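Long-range contact in aromatic amino acid aminotransferase I (Candida albicans WO-1, PDB 6HNU), which probably transfers the amino group of aromatic amino acids to 2-oxoglutarate, using pyridoxal 5'-phosphate as cofactor: residues Y249-Y257 with N386-F394. Sequence-based numbering, arbitrary orientation.
With PLP (pyridoxal-5'-phosphate), chain I.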
loop_
_atom_site.group_PDB
_atom_site.type_symbol
_atom_site.label_atom_id
_atom_site.label_comp_id
_atom_site.label_asym_id
_atom_site.label_seq_id
_atom_site.Cartn_x
_atom_site.Cartn_y
_atom_site.Cartn_z
ATOM N N TYR B 249 -4.545 5.032 -18.340
ATOM C CA TYR B 249 -4.316 5.926 -19.499
ATOM C C TYR B 249 -5.651 6.369 -20.109
ATOM O O TYR B 249 -5.634 6.978 -21.176
ATOM C CB TYR B 249 -3.464 5.221 -20.561
ATOM C CG TYR B 249 -2.174 4.606 -20.084
ATOM C CD1 TYR B 249 -1.145 5.377 -19.582
ATOM C CD2 TYR B 249 -1.981 3.244 -20.147
ATOM C CE1 TYR B 249 0.051 4.815 -19.167
ATOM C CE2 TYR B 249 -0.789 2.666 -19.765
ATOM C CZ TYR B 249 0.230 3.446 -19.262
ATOM O OH TYR B 249 1.429 2.910 -18.867
ATOM N N TYR B 250 -6.795 6.081 -19.463
ATOM C CA TYR B 250 -8.122 6.396 -20.028
ATOM C C TYR B 250 -8.215 7.867 -20.430
ATOM O O TYR B 250 -8.789 8.152 -21.457
ATOM C CB TYR B 250 -9.251 6.085 -19.043
ATOM C CG TYR B 250 -10.617 6.214 -19.669
ATOM C CD1 TYR B 250 -11.125 5.216 -20.487
ATOM C CD2 TYR B 250 -11.407 7.326 -19.430
ATOM C CE1 TYR B 250 -12.382 5.301 -21.043
ATOM C CE2 TYR B 250 -12.665 7.439 -19.990
ATOM C CZ TYR B 250 -13.147 6.439 -20.806
ATOM O OH TYR B 250 -14.365 6.536 -21.356
ATOM N N PHE B 251 -7.622 8.786 -19.688
ATOM C CA PHE B 251 -7.785 10.232 -19.955
ATOM C C PHE B 251 -6.592 10.719 -20.788
ATOM O O PHE B 251 -6.419 11.937 -20.924
ATOM C CB PHE B 251 -8.073 10.975 -18.644
ATOM C CG PHE B 251 -9.497 10.786 -18.194
ATOM C CD1 PHE B 251 -10.550 11.129 -19.035
ATOM C CD2 PHE B 251 -9.790 10.170 -16.992
ATOM C CE1 PHE B 251 -11.860 10.904 -18.657
ATOM C CE2 PHE B 251 -11.112 9.929 -16.623
ATOM C CZ PHE B 251 -12.140 10.311 -17.452
ATOM N N LEU B 252 -5.799 9.794 -21.370
ATOM C CA LEU B 252 -4.805 10.163 -22.404
ATOM C C LEU B 252 -5.405 9.854 -23.774
ATOM O O LEU B 252 -4.637 9.806 -24.756
ATOM C CB LEU B 252 -3.489 9.410 -22.181
ATOM C CG LEU B 252 -2.881 9.566 -20.786
ATOM C CD1 LEU B 252 -1.490 8.980 -20.731
ATOM C CD2 LEU B 252 -2.843 11.022 -20.351
ATOM N N GLN B 253 -6.728 9.692 -23.868
ATOM C CA GLN B 253 -7.409 9.721 -25.189
ATOM C C GLN B 253 -7.092 11.044 -25.907
ATOM O O GLN B 253 -6.901 12.096 -25.247
ATOM C CB GLN B 253 -8.892 9.433 -25.062
ATOM C CG GLN B 253 -9.143 7.965 -24.736
ATOM C CD GLN B 253 -10.587 7.679 -24.463
ATOM O OE1 GLN B 253 -11.420 7.674 -25.360
ATOM N NE2 GLN B 253 -10.928 7.513 -23.188
ATOM N N MET B 254 -7.021 10.971 -27.241
ATOM C CA MET B 254 -6.579 12.098 -28.079
ATOM C C MET B 254 -7.547 12.242 -29.248
ATOM O O MET B 254 -8.288 11.299 -29.546
ATOM C CB MET B 254 -5.161 11.861 -28.610
ATOM C CG MET B 254 -4.115 11.886 -27.521
ATOM S SD MET B 254 -2.488 11.319 -28.062
ATOM C CE MET B 254 -2.923 9.612 -28.423
ATOM N N GLU B 255 -7.441 13.382 -29.926
ATOM C CA GLU B 255 -8.076 13.608 -31.244
ATOM C C GLU B 255 -7.500 12.559 -32.201
ATOM O O GLU B 255 -6.317 12.198 -32.023
ATOM C CB GLU B 255 -7.818 15.043 -31.716
ATOM C CG GLU B 255 -8.243 16.120 -30.730
ATOM C CD GLU B 255 -9.655 16.059 -30.170
ATOM O OE1 GLU B 255 -10.513 15.334 -30.740
ATOM O OE2 GLU B 255 -9.881 16.734 -29.125
ATOM N N THR B 256 -8.329 12.008 -33.081
ATOM C CA THR B 256 -7.894 11.111 -34.183
ATOM C C THR B 256 -6.771 11.794 -34.979
ATOM O O THR B 256 -6.846 13.027 -35.263
ATOM C CB THR B 256 -9.060 10.708 -35.084
ATOM O OG1 THR B 256 -10.015 10.098 -34.221
ATOM C CG2 THR B 256 -8.651 9.721 -36.157
ATOM N N TYR B 257 -5.722 11.047 -35.304
ATOM C CA TYR B 257 -4.561 11.594 -36.042
ATOM C C TYR B 257 -4.988 11.812 -37.493
ATOM O O TYR B 257 -5.702 10.968 -38.036
ATOM C CB TYR B 257 -3.345 10.669 -35.968
ATOM C CG TYR B 257 -2.190 11.069 -36.849
ATOM C CD1 TYR B 257 -1.237 11.971 -36.421
ATOM C CD2 TYR B 257 -2.050 10.524 -38.123
ATOM C CE1 TYR B 257 -0.174 12.342 -37.234
ATOM C CE2 TYR B 257 -0.990 10.873 -38.943
ATOM C CZ TYR B 257 -0.046 11.778 -38.498
ATOM O OH TYR B 257 1.015 12.131 -39.290
ATOM N N ASN B 386 0.859 2.351 -36.589
ATOM C CA ASN B 386 -0.565 2.642 -36.271
ATOM C C ASN B 386 -0.522 3.907 -35.421
ATOM O O ASN B 386 0.021 3.861 -34.324
ATOM C CB ASN B 386 -1.185 1.427 -35.561
ATOM C CG ASN B 386 -2.583 1.648 -35.008
ATOM O OD1 ASN B 386 -3.373 2.346 -35.624
ATOM N ND2 ASN B 386 -2.908 1.060 -33.853
ATOM N N PRO B 387 -1.014 5.080 -35.875
ATOM C CA PRO B 387 -1.053 6.263 -35.017
ATOM C C PRO B 387 -1.994 5.973 -33.845
ATOM O O PRO B 387 -3.136 5.589 -34.072
ATOM C CB PRO B 387 -1.641 7.372 -35.902
ATOM C CG PRO B 387 -1.492 6.842 -37.299
ATOM C CD PRO B 387 -1.641 5.337 -37.176
ATOM N N PRO B 388 -1.548 6.095 -32.577
ATOM C CA PRO B 388 -2.443 5.882 -31.438
ATOM C C PRO B 388 -3.577 6.922 -31.370
ATOM O O PRO B 388 -3.365 8.063 -31.722
ATOM C CB PRO B 388 -1.555 6.068 -30.194
ATOM C CG PRO B 388 -0.137 6.018 -30.701
ATOM C CD PRO B 388 -0.191 6.417 -32.160
ATOM N N VAL B 389 -4.747 6.479 -30.933
ATOM C CA VAL B 389 -5.904 7.344 -30.536
ATOM C C VAL B 389 -5.894 7.619 -29.025
ATOM O O VAL B 389 -6.693 8.478 -28.598
ATOM C CB VAL B 389 -7.238 6.710 -30.938
ATOM C CG1 VAL B 389 -7.307 6.420 -32.442
ATOM C CG2 VAL B 389 -7.544 5.467 -30.119
ATOM N N ALA B 390 -5.055 6.935 -28.231
ATOM C CA ALA B 390 -4.978 7.151 -26.764
ATOM C C ALA B 390 -3.634 6.687 -26.225
ATOM O O ALA B 390 -3.005 5.825 -26.827
ATOM C CB ALA B 390 -6.113 6.436 -26.070
ATOM N N GLY B 391 -3.198 7.274 -25.135
ATOM C CA GLY B 391 -2.046 6.765 -24.377
ATOM C C GLY B 391 -0.775 7.556 -24.593
ATOM O O GLY B 391 -0.810 8.634 -25.251
ATOM N N MET B 392 0.320 7.055 -24.015
ATOM C CA MET B 392 1.630 7.730 -24.037
ATOM C C MET B 392 2.585 6.994 -24.982
ATOM O O MET B 392 3.678 7.508 -25.197
ATOM C CB MET B 392 2.232 7.859 -22.636
ATOM C CG MET B 392 2.422 6.558 -21.898
ATOM S SD MET B 392 3.290 6.826 -20.361
ATOM C CE MET B 392 2.380 8.194 -19.654
ATOM N N PHE B 393 2.161 5.899 -25.580
ATOM C CA PHE B 393 3.073 5.019 -26.355
ATOM C C PHE B 393 2.741 5.024 -27.836
ATOM O O PHE B 393 1.573 5.095 -28.253
ATOM C CB PHE B 393 2.988 3.588 -25.835
ATOM C CG PHE B 393 3.360 3.476 -24.379
ATOM C CD1 PHE B 393 4.632 3.802 -23.948
ATOM C CD2 PHE B 393 2.442 2.982 -23.453
ATOM C CE1 PHE B 393 4.986 3.653 -22.610
ATOM C CE2 PHE B 393 2.803 2.844 -22.124
ATOM C CZ PHE B 393 4.054 3.209 -21.701
ATOM N N PHE B 394 3.802 4.912 -28.631
ATOM C CA PHE B 394 3.728 4.658 -30.085
ATOM C C PHE B 394 4.539 3.393 -30.370
ATOM O O PHE B 394 5.388 3.039 -29.571
ATOM C CB PHE B 394 4.260 5.866 -30.868
ATOM C CG PHE B 394 5.719 6.187 -30.711
ATOM C CD1 PHE B 394 6.660 5.615 -31.554
ATOM C CD2 PHE B 394 6.158 7.055 -29.730
ATOM C CE1 PHE B 394 7.998 5.912 -31.399
ATOM C CE2 PHE B 394 7.499 7.352 -29.582
ATOM C CZ PHE B 394 8.423 6.773 -30.419
HETATM N N1 PLP I . -1.132 -0.537 -14.955
HETATM C C2 PLP I . -0.556 -0.361 -16.147
HETATM C C2A PLP I . -1.012 -1.196 -17.291
HETATM C C3 PLP I . 0.458 0.577 -16.330
HETATM O O3 PLP I . 1.052 0.657 -17.560
HETATM C C4 PLP I . 0.889 1.338 -15.224
HETATM C C4A PLP I . 1.973 2.305 -15.386
HETATM C C5 PLP I . 0.247 1.168 -13.990
HETATM C C6 PLP I . -0.730 0.208 -13.903
HETATM C C5A PLP I . 0.705 1.894 -12.749
HETATM O O4P PLP I . -0.426 2.453 -12.028
HETATM P P PLP I . -0.318 3.147 -10.649
HETATM O O1P PLP I . -1.733 3.650 -10.474
HETATM O O2P PLP I . 0.749 4.268 -10.795
HETATM O O3P PLP I . 0.099 2.091 -9.628
HETATM O O HOH W 1 -5.220 8.504 -34.105
#
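A single beta bridge, Gln253 with Ala390, joins the loop that follows strand 242-246 of the large mixed sheet to the loop leading into strand 393-399 of the smaller antiparallel sheet. Two backbone hydrogen bonds flank the bridge: Gly391 N gives to Leu252 O (2.9 Å), and Met254 N to Val389 O (2.9 Å). Gln253 CG lies against the methyl of Ala390, while the bend of Met254 at chi3 (-65°) carries CE in over the backbone of Ala390, 3.4 Å from its N. Farther out, Pro387 CB packs on Tyr257 CB, and one water accepts from Tyr257 N and donates to Pro388 O.

At the cofactor end, Phe393 turns its edge to the face of the Tyr249 ring in an offset edge-to-face pair, planes at 80° and centroids 5.8 Å apart. Met392 adds an oblique Met-aromatic contact, SD 4.0 Å from Tyr249 CE1, and its CE reaches Leu252 CD1. Gly45 and Gly46 of the second subunit pack on Phe393 and Met392, respectively. Tyr249 OH lies at the Phe393 edge and accepts a 2.6 Å hydrogen bond from O3 of pyridoxal phosphate, the tyrosine-to-phenolic-oxygen link characteristic of the aminotransferase active site in this family.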